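Local coordinates for MUTM (fpg) protein (Thermus thermophilus, PDB 1EE8) that belongs to the MutM (Fpg) family and combines a beta-rich N-terminal domain with an H2TH domain and a zinc finger, at residues His27-Arg32 with Pro98-Arg103; Thr36-Gly41 with Gly60-Val65; Gly73-Pro78 with Tyr94-Arg99. All coordinates share one frame; numbering follows the deposited sequence.

Interaction 1 (His27-Arg32 with Pro98-Arg103); sequences HRDPAR and PRRFGR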
ATOM      1  N   HIS A  27       3.351 -10.239  -8.660  1.00 16.20           N
ATOM      2  CA  HIS A  27       4.736 -10.149  -9.094  1.00 16.78           C
ATOM      3  C   HIS A  27       5.638 -10.450  -7.905  1.00 17.30           C
ATOM      4  O   HIS A  27       5.170 -10.624  -6.778  1.00 17.24           O
ATOM      5  CB  HIS A  27       5.066  -8.741  -9.613  1.00 15.16           C
ATOM      6  CG  HIS A  27       5.206  -7.721  -8.528  1.00 18.10           C
ATOM      7  ND1 HIS A  27       4.171  -6.895  -8.139  1.00 19.18           N
ATOM      8  CD2 HIS A  27       6.244  -7.433  -7.706  1.00 18.69           C
ATOM      9  CE1 HIS A  27       4.566  -6.144  -7.126  1.00 19.18           C
ATOM     10  NE2 HIS A  27       5.820  -6.452  -6.843  1.00 21.50           N
ATOM     11  N   ARG A  28       6.936 -10.533  -8.172  1.00 18.86           N
ATOM     12  CA  ARG A  28       7.901 -10.745  -7.112  1.00 20.78           C
ATOM     13  C   ARG A  28       9.142  -9.906  -7.408  1.00 21.19           C
ATOM     14  O   ARG A  28      10.276 -10.386  -7.393  1.00 22.81           O
ATOM     15  CB  ARG A  28       8.241 -12.231  -6.944  1.00 21.65           C
ATOM     16  CG  ARG A  28       8.853 -12.939  -8.125  1.00 24.44           C
ATOM     17  CD  ARG A  28       8.827 -14.444  -7.825  1.00 27.13           C
ATOM     18  NE  ARG A  28       9.690 -15.263  -8.672  1.00 31.32           N
ATOM     19  CZ  ARG A  28       9.728 -15.213  -9.999  1.00 33.35           C
ATOM     20  NH1 ARG A  28       8.950 -14.367 -10.662  1.00 36.27           N
ATOM     21  NH2 ARG A  28      10.542 -16.023 -10.665  1.00 34.12           N
ATOM     22  N   ASP A  29       8.895  -8.635  -7.696  1.00 20.91           N
ATOM     23  CA  ASP A  29       9.964  -7.690  -7.968  1.00 21.46           C
ATOM     24  C   ASP A  29       9.569  -6.323  -7.424  1.00 20.53           C
ATOM     25  O   ASP A  29       9.246  -5.407  -8.175  1.00 22.92           O
ATOM     26  CB  ASP A  29      10.252  -7.592  -9.466  1.00 20.42           C
ATOM     27  CG  ASP A  29      11.445  -6.686  -9.769  1.00 25.09           C
ATOM     28  OD1 ASP A  29      11.895  -6.654 -10.936  1.00 24.70           O
ATOM     29  OD2 ASP A  29      11.928  -6.001  -8.835  1.00 25.18           O
ATOM     30  N   PRO A  30       9.588  -6.176  -6.096  1.00 21.00           N
ATOM     31  CA  PRO A  30       9.236  -4.914  -5.438  1.00 21.31           C
ATOM     32  C   PRO A  30      10.174  -3.771  -5.829  1.00 21.71           C
ATOM     33  O   PRO A  30       9.866  -2.605  -5.607  1.00 21.30           O
ATOM     34  CB  PRO A  30       9.300  -5.269  -3.951  1.00 22.20           C
ATOM     35  CG  PRO A  30      10.301  -6.408  -3.904  1.00 21.34           C
ATOM     36  CD  PRO A  30       9.885  -7.222  -5.105  1.00 21.22           C
ATOM     37  N   ALA A  31      11.311  -4.109  -6.433  1.00 21.50           N
ATOM     38  CA  ALA A  31      12.270  -3.096  -6.864  1.00 21.78           C
ATOM     39  C   ALA A  31      11.730  -2.324  -8.058  1.00 21.22           C
ATOM     40  O   ALA A  31      11.865  -1.103  -8.135  1.00 21.29           O
ATOM     41  CB  ALA A  31      13.600  -3.752  -7.238  1.00 21.81           C
ATOM     42  N   ARG A  32      11.121  -3.046  -8.994  1.00 20.77           N
ATOM     43  CA  ARG A  32      10.572  -2.439 -10.204  1.00 20.42           C
ATOM     44  C   ARG A  32       9.085  -2.090 -10.100  1.00 19.78           C
ATOM     45  O   ARG A  32       8.630  -1.103 -10.668  1.00 18.66           O
ATOM     46  CB  ARG A  32      10.782  -3.376 -11.396  1.00 20.59           C
ATOM     47  CG  ARG A  32      12.239  -3.605 -11.791  1.00 21.32           C
ATOM     48  CD  ARG A  32      12.323  -4.420 -13.085  1.00 20.33           C
ATOM     49  NE  ARG A  32      13.683  -4.524 -13.614  1.00 20.95           N
ATOM     50  CZ  ARG A  32      14.628  -5.322 -13.122  1.00 22.44           C
ATOM     51  NH1 ARG A  32      14.370  -6.104 -12.080  1.00 21.24           N
ATOM     52  NH2 ARG A  32      15.840  -5.339 -13.674  1.00 22.00           N
ATOM     53  N   PRO A  98      10.428  -8.065 -21.838  1.00 20.94           N
ATOM     54  CA  PRO A  98      11.702  -8.739 -22.099  1.00 22.97           C
ATOM     55  C   PRO A  98      12.928  -8.047 -21.488  1.00 23.74           C
ATOM     56  O   PRO A  98      13.683  -8.668 -20.753  1.00 24.92           O
ATOM     57  CB  PRO A  98      11.772  -8.757 -23.622  1.00 22.84           C
ATOM     58  CG  PRO A  98      10.334  -8.892 -24.012  1.00 22.15           C
ATOM     59  CD  PRO A  98       9.654  -7.907 -23.085  1.00 21.54           C
ATOM     60  N   ARG A  99      13.119  -6.763 -21.782  1.00 25.02           N
ATOM     61  CA  ARG A  99      14.293  -6.044 -21.281  1.00 25.85           C
ATOM     62  C   ARG A  99      14.217  -5.478 -19.869  1.00 25.76           C
ATOM     63  O   ARG A  99      15.202  -4.941 -19.365  1.00 25.46           O
ATOM     64  CB  ARG A  99      14.699  -4.949 -22.272  1.00 28.29           C
ATOM     65  CG  ARG A  99      15.106  -5.507 -23.635  1.00 32.21           C
ATOM     66  CD  ARG A  99      15.955  -4.527 -24.424  1.00 37.13           C
ATOM     67  NE  ARG A  99      17.194  -4.207 -23.716  1.00 41.03           N
ATOM     68  CZ  ARG A  99      18.158  -3.428 -24.197  1.00 42.10           C
ATOM     69  NH1 ARG A  99      19.242  -3.195 -23.473  1.00 42.43           N
ATOM     70  NH2 ARG A  99      18.042  -2.888 -25.404  1.00 42.91           N
ATOM     71  N   ARG A 100      13.050  -5.604 -19.238  1.00 24.27           N
ATOM     72  CA  ARG A 100      12.828  -5.165 -17.861  1.00 23.51           C
ATOM     73  C   ARG A 100      13.007  -3.683 -17.555  1.00 23.04           C
ATOM     74  O   ARG A 100      13.410  -3.325 -16.448  1.00 22.32           O
ATOM     75  CB  ARG A 100      13.711  -5.980 -16.906  1.00 24.58           C
ATOM     76  CG  ARG A 100      13.677  -7.481 -17.161  1.00 26.81           C
ATOM     77  CD  ARG A 100      14.411  -8.261 -16.083  1.00 28.05           C
ATOM     78  NE  ARG A 100      13.625  -8.379 -14.859  1.00 29.78           N
ATOM     79  CZ  ARG A 100      14.032  -9.028 -13.772  1.00 30.72           C
ATOM     80  NH1 ARG A 100      15.225  -9.614 -13.756  1.00 30.56           N
ATOM     81  NH2 ARG A 100      13.248  -9.102 -12.702  1.00 30.89           N
ATOM     82  N   PHE A 101      12.706  -2.820 -18.520  1.00 21.97           N
ATOM     83  CA  PHE A 101      12.820  -1.385 -18.289  1.00 23.23           C
ATOM     84  C   PHE A 101      11.510  -0.838 -17.726  1.00 22.41           C
ATOM     85  O   PHE A 101      11.486   0.217 -17.091  1.00 21.33           O
ATOM     86  CB  PHE A 101      13.177  -0.667 -19.588  1.00 25.36           C
ATOM     87  CG  PHE A 101      14.624  -0.779 -19.951  1.00 28.05           C
ATOM     88  CD1 PHE A 101      15.590  -0.104 -19.207  1.00 29.86           C
ATOM     89  CD2 PHE A 101      15.028  -1.559 -21.031  1.00 28.59           C
ATOM     90  CE1 PHE A 101      16.942  -0.203 -19.537  1.00 31.12           C
ATOM     91  CE2 PHE A 101      16.373  -1.667 -21.369  1.00 30.26           C
ATOM     92  CZ  PHE A 101      17.333  -0.987 -20.622  1.00 30.16           C
ATOM     93  N   GLY A 102      10.423  -1.565 -17.955  1.00 20.22           N
ATOM     94  CA  GLY A 102       9.136  -1.128 -17.447  1.00 19.11           C
ATOM     95  C   GLY A 102       9.115  -0.995 -15.932  1.00 18.79           C
ATOM     96  O   GLY A 102       9.888  -1.637 -15.224  1.00 19.62           O
ATOM     97  N   ARG A 103       8.222  -0.148 -15.432  1.00 17.59           N
ATOM     98  CA  ARG A 103       8.081   0.060 -14.000  1.00 18.20           C
ATOM     99  C   ARG A 103       6.604   0.226 -13.670  1.00 17.96           C
ATOM    100  O   ARG A 103       5.816   0.611 -14.528  1.00 18.54           O
ATOM    101  CB  ARG A 103       8.838   1.322 -13.568  1.00 18.19           C
ATOM    102  CG  ARG A 103      10.351   1.257 -13.746  1.00 18.57           C
ATOM    103  CD  ARG A 103      10.995   0.411 -12.665  1.00 20.03           C
ATOM    104  NE  ARG A 103      12.454   0.406 -12.770  1.00 22.94           N
ATOM    105  CZ  ARG A 103      13.140  -0.265 -13.693  1.00 24.43           C
ATOM    106  NH1 ARG A 103      14.467  -0.208 -13.711  1.00 26.00           N
ATOM    107  NH2 ARG A 103      12.505  -1.004 -14.592  1.00 21.81           N
TER
HETATM  108  O   HOH W   1      10.779  -8.123 -13.058  1.00 23.63           O
HETATM  109  O   HOH W   2      15.701  -2.278 -14.950  1.00 27.04           O

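Interaction 2 (Thr36-Gly41 with Gly60-Val65); sequences TALAEG and GGVELV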
ATOM      1  N   THR A  36       2.558  -1.733  -5.208  1.00 20.45           N
ATOM      2  CA  THR A  36       1.403  -2.174  -5.984  1.00 21.22           C
ATOM      3  C   THR A  36       0.248  -2.651  -5.096  1.00 19.99           C
ATOM      4  O   THR A  36      -0.902  -2.634  -5.523  1.00 17.64           O
ATOM      5  CB  THR A  36       1.789  -3.292  -6.977  1.00 20.62           C
ATOM      6  OG1 THR A  36       2.352  -4.399  -6.261  1.00 21.09           O
ATOM      7  CG2 THR A  36       2.806  -2.775  -7.978  1.00 20.76           C
ATOM      8  N   ALA A  37       0.544  -3.055  -3.862  1.00 21.45           N
ATOM      9  CA  ALA A  37      -0.507  -3.527  -2.950  1.00 22.36           C
ATOM     10  C   ALA A  37      -1.537  -2.422  -2.711  1.00 22.83           C
ATOM     11  O   ALA A  37      -2.690  -2.684  -2.376  1.00 22.57           O
ATOM     12  CB  ALA A  37       0.100  -3.967  -1.622  1.00 24.21           C
ATOM     13  N   LEU A  38      -1.108  -1.182  -2.903  1.00 22.11           N
ATOM     14  CA  LEU A  38      -1.980  -0.036  -2.711  1.00 22.91           C
ATOM     15  C   LEU A  38      -3.175  -0.089  -3.652  1.00 22.19           C
ATOM     16  O   LEU A  38      -4.278   0.348  -3.311  1.00 21.32           O
ATOM     17  CB  LEU A  38      -1.185   1.242  -2.968  1.00 25.53           C
ATOM     18  CG  LEU A  38      -1.451   2.427  -2.051  1.00 27.56           C
ATOM     19  CD1 LEU A  38      -1.103   2.039  -0.631  1.00 29.04           C
ATOM     20  CD2 LEU A  38      -0.623   3.615  -2.506  1.00 29.07           C
ATOM     21  N   ALA A  39      -2.946  -0.635  -4.838  1.00 21.55           N
ATOM     22  CA  ALA A  39      -3.970  -0.730  -5.873  1.00 20.99           C
ATOM     23  C   ALA A  39      -4.921  -1.911  -5.748  1.00 21.19           C
ATOM     24  O   ALA A  39      -5.998  -1.907  -6.342  1.00 19.70           O
ATOM     25  CB  ALA A  39      -3.291  -0.780  -7.247  1.00 20.85           C
ATOM     26  N   GLU A  40      -4.532  -2.918  -4.977  1.00 21.07           N
ATOM     27  CA  GLU A  40      -5.343  -4.120  -4.840  1.00 21.21           C
ATOM     28  C   GLU A  40      -6.697  -3.973  -4.150  1.00 21.96           C
ATOM     29  O   GLU A  40      -6.845  -3.257  -3.152  1.00 20.89           O
ATOM     30  CB  GLU A  40      -4.517  -5.215  -4.161  1.00 22.66           C
ATOM     31  CG  GLU A  40      -3.310  -5.633  -4.992  1.00 24.28           C
ATOM     32  CD  GLU A  40      -2.510  -6.751  -4.349  1.00 26.09           C
ATOM     33  OE1 GLU A  40      -1.930  -7.566  -5.093  1.00 27.15           O
ATOM     34  OE2 GLU A  40      -2.455  -6.811  -3.105  1.00 26.37           O
ATOM     35  N   GLY A  41      -7.687  -4.658  -4.715  1.00 20.77           N
ATOM     36  CA  GLY A  41      -9.031  -4.635  -4.180  1.00 22.58           C
ATOM     37  C   GLY A  41      -9.768  -3.345  -4.461  1.00 21.90           C
ATOM     38  O   GLY A  41     -10.534  -2.881  -3.631  1.00 21.68           O
ATOM     39  N   GLY A  60     -11.147   5.099  -4.627  1.00 26.04           N
ATOM     40  CA  GLY A  60     -10.512   5.310  -3.341  1.00 24.63           C
ATOM     41  C   GLY A  60      -9.311   6.236  -3.388  1.00 25.28           C
ATOM     42  O   GLY A  60      -8.543   6.316  -2.426  1.00 25.10           O
ATOM     43  N   GLY A  61      -9.139   6.925  -4.511  1.00 25.22           N
ATOM     44  CA  GLY A  61      -8.043   7.870  -4.650  1.00 24.87           C
ATOM     45  C   GLY A  61      -6.657   7.290  -4.843  1.00 23.83           C
ATOM     46  O   GLY A  61      -5.683   7.812  -4.307  1.00 24.65           O
ATOM     47  N   VAL A  62      -6.565   6.214  -5.613  1.00 23.53           N
ATOM     48  CA  VAL A  62      -5.289   5.567  -5.883  1.00 21.00           C
ATOM     49  C   VAL A  62      -5.046   5.475  -7.387  1.00 20.42           C
ATOM     50  O   VAL A  62      -5.991   5.442  -8.177  1.00 20.63           O
ATOM     51  CB  VAL A  62      -5.266   4.130  -5.295  1.00 22.34           C
ATOM     52  CG1 VAL A  62      -4.131   3.331  -5.909  1.00 20.59           C
ATOM     53  CG2 VAL A  62      -5.112   4.186  -3.769  1.00 22.77           C
ATOM     54  N   GLU A  63      -3.777   5.448  -7.781  1.00 20.85           N
ATOM     55  CA  GLU A  63      -3.428   5.303  -9.186  1.00 21.73           C
ATOM     56  C   GLU A  63      -2.313   4.279  -9.344  1.00 21.44           C
ATOM     57  O   GLU A  63      -1.371   4.237  -8.553  1.00 20.97           O
ATOM     58  CB  GLU A  63      -2.960   6.636  -9.794  1.00 23.25           C
ATOM     59  CG  GLU A  63      -4.005   7.739  -9.795  1.00 27.54           C
ATOM     60  CD  GLU A  63      -3.525   9.014 -10.475  1.00 28.24           C
ATOM     61  OE1 GLU A  63      -2.501   9.591 -10.042  1.00 29.95           O
ATOM     62  OE2 GLU A  63      -4.180   9.446 -11.445  1.00 29.96           O
ATOM     63  N   LEU A  64      -2.438   3.432 -10.355  1.00 21.17           N
ATOM     64  CA  LEU A  64      -1.397   2.465 -10.634  1.00 21.33           C
ATOM     65  C   LEU A  64      -0.776   3.022 -11.906  1.00 21.25           C
ATOM     66  O   LEU A  64      -1.377   2.981 -12.979  1.00 20.36           O
ATOM     67  CB  LEU A  64      -1.974   1.073 -10.875  1.00 22.05           C
ATOM     68  CG  LEU A  64      -0.939  -0.036 -11.097  1.00 22.38           C
ATOM     69  CD1 LEU A  64       0.017  -0.114  -9.913  1.00 22.25           C
ATOM     70  CD2 LEU A  64      -1.658  -1.363 -11.282  1.00 23.26           C
ATOM     71  N   VAL A  65       0.418   3.580 -11.768  1.00 20.28           N
ATOM     72  CA  VAL A  65       1.097   4.158 -12.907  1.00 21.10           C
ATOM     73  C   VAL A  65       1.992   3.117 -13.542  1.00 20.35           C
ATOM     74  O   VAL A  65       2.706   2.392 -12.846  1.00 21.07           O
ATOM     75  CB  VAL A  65       1.929   5.393 -12.488  1.00 21.10           C
ATOM     76  CG1 VAL A  65       2.700   5.949 -13.688  1.00 20.46           C
ATOM     77  CG2 VAL A  65       1.005   6.453 -11.913  1.00 22.23           C
TER

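Interaction 3 (Gly73-Pro78 with Tyr94-Arg99); sequences GFRLEP and YFHDPR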
ATOM      1  N   GLY A  73       4.793  -3.991 -22.211  1.00 21.83           N
ATOM      2  CA  GLY A  73       3.466  -3.962 -22.792  1.00 20.42           C
ATOM      3  C   GLY A  73       2.509  -4.854 -22.031  1.00 19.36           C
ATOM      4  O   GLY A  73       2.933  -5.785 -21.342  1.00 19.33           O
ATOM      5  N   PHE A  74       1.220  -4.546 -22.122  1.00 19.27           N
ATOM      6  CA  PHE A  74       0.192  -5.346 -21.469  1.00 18.84           C
ATOM      7  C   PHE A  74      -0.347  -6.295 -22.528  1.00 19.09           C
ATOM      8  O   PHE A  74      -0.604  -5.873 -23.650  1.00 19.61           O
ATOM      9  CB  PHE A  74      -0.932  -4.444 -20.947  1.00 19.04           C
ATOM     10  CG  PHE A  74      -0.560  -3.682 -19.713  1.00 19.78           C
ATOM     11  CD1 PHE A  74      -0.505  -4.322 -18.480  1.00 20.22           C
ATOM     12  CD2 PHE A  74      -0.196  -2.342 -19.791  1.00 20.59           C
ATOM     13  CE1 PHE A  74      -0.087  -3.638 -17.335  1.00 20.59           C
ATOM     14  CE2 PHE A  74       0.223  -1.651 -18.653  1.00 20.91           C
ATOM     15  CZ  PHE A  74       0.277  -2.302 -17.423  1.00 20.96           C
ATOM     16  N   ARG A  75      -0.493  -7.572 -22.177  1.00 18.58           N
ATOM     17  CA  ARG A  75      -1.001  -8.583 -23.102  1.00 17.41           C
ATOM     18  C   ARG A  75      -2.212  -9.296 -22.482  1.00 17.02           C
ATOM     19  O   ARG A  75      -2.366  -9.326 -21.263  1.00 16.70           O
ATOM     20  CB  ARG A  75       0.087  -9.622 -23.410  1.00 19.41           C
ATOM     21  CG  ARG A  75       1.343  -9.080 -24.088  1.00 20.50           C
ATOM     22  CD  ARG A  75       1.009  -8.456 -25.429  1.00 23.12           C
ATOM     23  NE  ARG A  75       2.174  -7.848 -26.065  1.00 26.86           N
ATOM     24  CZ  ARG A  75       3.152  -8.530 -26.651  1.00 27.12           C
ATOM     25  NH1 ARG A  75       4.173  -7.883 -27.201  1.00 28.91           N
ATOM     26  NH2 ARG A  75       3.101  -9.851 -26.696  1.00 27.40           N
ATOM     27  N   LEU A  76      -3.068  -9.863 -23.326  1.00 17.16           N
ATOM     28  CA  LEU A  76      -4.243 -10.583 -22.844  1.00 17.19           C
ATOM     29  C   LEU A  76      -3.938 -12.058 -22.539  1.00 17.48           C
ATOM     30  O   LEU A  76      -4.748 -12.761 -21.922  1.00 16.11           O
ATOM     31  CB  LEU A  76      -5.381 -10.450 -23.859  1.00 18.51           C
ATOM     32  CG  LEU A  76      -5.775  -8.981 -24.090  1.00 19.05           C
ATOM     33  CD1 LEU A  76      -6.998  -8.905 -24.993  1.00 20.23           C
ATOM     34  CD2 LEU A  76      -6.067  -8.311 -22.752  1.00 19.88           C
ATOM     35  N   GLU A  77      -2.764 -12.513 -22.970  1.00 17.33           N
ATOM     36  CA  GLU A  77      -2.300 -13.880 -22.718  1.00 20.95           C
ATOM     37  C   GLU A  77      -0.886 -13.797 -22.152  1.00 19.03           C
ATOM     38  O   GLU A  77      -0.115 -12.932 -22.545  1.00 20.85           O
ATOM     39  CB  GLU A  77      -2.267 -14.707 -24.006  1.00 23.77           C
ATOM     40  CG  GLU A  77      -3.308 -15.797 -24.041  1.00 30.89           C
ATOM     41  CD  GLU A  77      -4.474 -15.449 -24.929  1.00 35.43           C
ATOM     42  OE1 GLU A  77      -4.985 -14.310 -24.814  1.00 37.54           O
ATOM     43  OE2 GLU A  77      -4.884 -16.318 -25.741  1.00 38.09           O
ATOM     44  N   PRO A  78      -0.529 -14.699 -21.231  1.00 17.70           N
ATOM     45  CA  PRO A  78       0.817 -14.657 -20.652  1.00 17.64           C
ATOM     46  C   PRO A  78       1.917 -14.977 -21.669  1.00 17.74           C
ATOM     47  O   PRO A  78       1.691 -15.694 -22.643  1.00 14.77           O
ATOM     48  CB  PRO A  78       0.733 -15.666 -19.508  1.00 18.03           C
ATOM     49  CG  PRO A  78      -0.272 -16.660 -20.011  1.00 19.11           C
ATOM     50  CD  PRO A  78      -1.319 -15.818 -20.681  1.00 17.16           C
ATOM     51  N   TYR A  94      -1.479  -9.215 -18.522  1.00 16.24           N
ATOM     52  CA  TYR A  94      -0.097  -9.596 -18.228  1.00 16.31           C
ATOM     53  C   TYR A  94       0.892  -8.543 -18.705  1.00 16.08           C
ATOM     54  O   TYR A  94       0.807  -8.079 -19.840  1.00 15.69           O
ATOM     55  CB  TYR A  94       0.242 -10.935 -18.884  1.00 16.50           C
ATOM     56  CG  TYR A  94      -0.734 -12.032 -18.532  1.00 16.24           C
ATOM     57  CD1 TYR A  94      -1.849 -12.281 -19.331  1.00 15.86           C
ATOM     58  CD2 TYR A  94      -0.559 -12.806 -17.382  1.00 15.86           C
ATOM     59  CE1 TYR A  94      -2.771 -13.279 -18.998  1.00 15.84           C
ATOM     60  CE2 TYR A  94      -1.475 -13.802 -17.035  1.00 15.60           C
ATOM     61  CZ  TYR A  94      -2.578 -14.031 -17.853  1.00 16.89           C
ATOM     62  OH  TYR A  94      -3.482 -15.014 -17.521  1.00 17.29           O
ATOM     63  N   PHE A  95       1.820  -8.174 -17.825  1.00 15.35           N
ATOM     64  CA  PHE A  95       2.831  -7.182 -18.147  1.00 15.53           C
ATOM     65  C   PHE A  95       4.059  -7.898 -18.719  1.00 14.87           C
ATOM     66  O   PHE A  95       4.879  -8.453 -17.994  1.00 14.17           O
ATOM     67  CB  PHE A  95       3.190  -6.373 -16.893  1.00 17.41           C
ATOM     68  CG  PHE A  95       4.135  -5.226 -17.153  1.00 20.77           C
ATOM     69  CD1 PHE A  95       5.440  -5.262 -16.671  1.00 21.29           C
ATOM     70  CD2 PHE A  95       3.723  -4.121 -17.884  1.00 21.94           C
ATOM     71  CE1 PHE A  95       6.329  -4.209 -16.913  1.00 23.70           C
ATOM     72  CE2 PHE A  95       4.602  -3.059 -18.138  1.00 25.94           C
ATOM     73  CZ  PHE A  95       5.911  -3.105 -17.651  1.00 24.29           C
ATOM     74  N   HIS A  96       4.128  -7.898 -20.040  1.00 14.48           N
ATOM     75  CA  HIS A  96       5.196  -8.516 -20.808  1.00 16.34           C
ATOM     76  C   HIS A  96       6.342  -7.511 -20.869  1.00 17.04           C
ATOM     77  O   HIS A  96       6.129  -6.357 -21.242  1.00 17.42           O
ATOM     78  CB  HIS A  96       4.675  -8.796 -22.220  1.00 15.03           C
ATOM     79  CG  HIS A  96       5.734  -9.208 -23.193  1.00 17.82           C
ATOM     80  ND1 HIS A  96       6.401 -10.413 -23.105  1.00 17.07           N
ATOM     81  CD2 HIS A  96       6.242  -8.574 -24.276  1.00 18.60           C
ATOM     82  CE1 HIS A  96       7.271 -10.504 -24.092  1.00 18.86           C
ATOM     83  NE2 HIS A  96       7.196  -9.401 -24.817  1.00 19.93           N
ATOM     84  N   ASP A  97       7.547  -7.922 -20.492  1.00 18.86           N
ATOM     85  CA  ASP A  97       8.667  -6.989 -20.542  1.00 18.04           C
ATOM     86  C   ASP A  97      10.021  -7.684 -20.624  1.00 19.64           C
ATOM     87  O   ASP A  97      10.702  -7.873 -19.616  1.00 18.44           O
ATOM     88  CB  ASP A  97       8.640  -6.057 -19.324  1.00 19.14           C
ATOM     89  CG  ASP A  97       9.631  -4.901 -19.445  1.00 19.62           C
ATOM     90  OD1 ASP A  97       9.856  -4.199 -18.439  1.00 20.63           O
ATOM     91  OD2 ASP A  97      10.176  -4.690 -20.551  1.00 21.22           O
ATOM     92  N   PRO A  98      10.428  -8.065 -21.838  1.00 20.94           N
ATOM     93  CA  PRO A  98      11.702  -8.739 -22.099  1.00 22.97           C
ATOM     94  C   PRO A  98      12.928  -8.047 -21.488  1.00 23.74           C
ATOM     95  O   PRO A  98      13.683  -8.668 -20.753  1.00 24.92           O
ATOM     96  CB  PRO A  98      11.772  -8.757 -23.622  1.00 22.84           C
ATOM     97  CG  PRO A  98      10.334  -8.892 -24.012  1.00 22.15           C
ATOM     98  CD  PRO A  98       9.654  -7.907 -23.085  1.00 21.54           C
ATOM     99  N   ARG A  99      13.119  -6.763 -21.782  1.00 25.02           N
ATOM    100  CA  ARG A  99      14.293  -6.044 -21.281  1.00 25.85           C
ATOM    101  C   ARG A  99      14.217  -5.478 -19.869  1.00 25.76           C
ATOM    102  O   ARG A  99      15.202  -4.941 -19.365  1.00 25.46           O
ATOM    103  CB  ARG A  99      14.699  -4.949 -22.272  1.00 28.29           C
ATOM    104  CG  ARG A  99      15.106  -5.507 -23.635  1.00 32.21           C
ATOM    105  CD  ARG A  99      15.955  -4.527 -24.424  1.00 37.13           C
ATOM    106  NE  ARG A  99      17.194  -4.207 -23.716  1.00 41.03           N
ATOM    107  CZ  ARG A  99      18.158  -3.428 -24.197  1.00 42.10           C
ATOM    108  NH1 ARG A  99      19.242  -3.195 -23.473  1.00 42.43           N
ATOM    109  NH2 ARG A  99      18.042  -2.888 -25.404  1.00 42.91           N
TER

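Interaction 1 (His27-Arg32 with Pro98-Arg103)
Arg32 lays its guanidinium flat over one face of the Arg100 guanidinium. The centres are 3.8 Å apart and the planes differ by 18°. The two side chains cross at about a right angle. Both cations gather at the carboxylate of Asp29. Arg32 NH1 gives Asp29 OD1 a 2.8 Å hydrogen bond on its syn side, as part of a salt bridge. Arg100 NH2 makes a longer salt bridge to the same OD1, at 3.3 Å. A water also links OD1 to Arg100 NH2. The other oxygen, Asp29 OD2, accepts from Arg32 N at 3.1 Å, which makes an Asx motif.

Arg32 NE turns to the backbone and reaches a lone pair of Arg100 O at 3.1 Å. Arg103 NH2 donates to that same oxygen at 3.1 Å, and also to Gly102 O at 2.8 Å. The bend of the Arg103 chain at chi2 (-76°) brings its guanidinium beside the Arg32 stem, with Arg32 CG over one face.

The contact joins two loops at the surface. The single carboxylate probably offsets much of the charge of the stacked pair. The shared carbonyl, with Asp29 on one side and Gly102 O on the other, probably limits rotation of the two ends.

Interaction 2 (Thr36-Gly41 with Gly60-Val65)
The flat group that meets Val62 is the peptide joining Leu38 to Ala39; no side-chain ring takes part. Its oxygen, Leu38 O, sits near both Val62 methyls, with CG1 and CG2 each 4.0 Å from it. Val62 CG1 also comes within 4.1 Å of Ala39 CA. With CG1 anti to the backbone N (chi1 164°) and CG2 anti to the carbonyl carbon, both methyls are turned to Leu38 O. That oxygen has its polar partner elsewhere, in Arg42 NE.

The remaining contacts are between aliphatic carbons. Leu38 CG lies 4.4 Å from Val62 CG2. Ala39 CB points at the strand and meets Leu64 CB at 4.3 Å. Beyond it, Thr36 CG2 touches Leu64 CD1 at 4.3 Å. Val62 and Leu64 are two apart on strand 62-67, so both face the helical turn of 36-39. Glu63, between them, points the other way and pairs with Arg109. The same turn packs Ala39 against Leu22 and Leu58.

The segment also meets the second subunit. Leu38 packs on Ala37 of that subunit, and Glu40 OE2 forms a salt bridge with its Arg108.

No hydrogen bond crosses between the two segments. The contact is apolar and mostly buried, so it probably rests on close fit and exclusion of water.

Interaction 3 (Gly73-Pro78 with Tyr94-Arg99)
Tyr94 holds CG anti to its carbonyl carbon (chi1 -53°), and this lays the ring alongside Pro78. The Arg75 chain bends at chi2 (-61°), which brings its guanidinium to His96.

Pro78 covers one face of the Tyr94 ring. Its CD stands 3.8 Å from the ring centroid, a CH-pi contact. The two side chains run side by side and point the same way. Tyr94 CE1 comes within 3.4 Å of Pro78 CD. The carbonyl oxygens of Arg75 and Leu76 lie at the edge of the ring, near its plane.

Arg75 reaches His96 on the same face of the sheet. The guanidinium overlaps the rim of one imidazole face, NH2 above it, with planes tilted by 34°. Arg75 NH1 is 3.6 Å from His96 CD2. Pro98 CD sits over the rim of the opposite face. His96 ND1 is hydrogen-bonded to Thr79 OG1, which helps fix the ring.

Phe74 and Phe95 occupy the other face of the sheet. Their rings meet obliquely, with Phe74 CE1 3.9 Å from Phe95 CD2. Phe74 also packs on Leu86 of strand 82-88.

Four backbone bonds hold the strands together. Gly73 N and O pair with His96 O and N. Arg75 N donates to Tyr94 O at 2.7 Å, and Tyr94 N donates to Arg75 O at 2.9 Å. Phe74 with Phe95 is the non-hydrogen-bonded pair between them.

This is a short antiparallel ladder. It adds strand 73-75 to strand 92-96 at one edge of the sheet, in the beta-sandwich N-terminal domain of the MutM (Fpg) family.

Interaction 1 opens first, in the loop after strand 21-26, and closes at 98-103, where strand 103-108 begins. Its span encloses interaction 2, which closes the loop from 36-41 to 60-65. Interaction 3 follows interaction 2 in series and ends on the same stretch as interaction 1, sharing Pro98 and Arg99. Interactions 1 and 2 touch through His27 and Thr36. Interactions 1 and 3 meet where Asp97 OD1 lies 2.7 Å from Gly102 N, a probable hydrogen bond. Interactions 2 and 3 do not touch. Together they tie the loop after strand 21-26 to the start of strand 103-108, the 36-41 turn to strand 62-67, and edge strand 73-75 to strand 92-96.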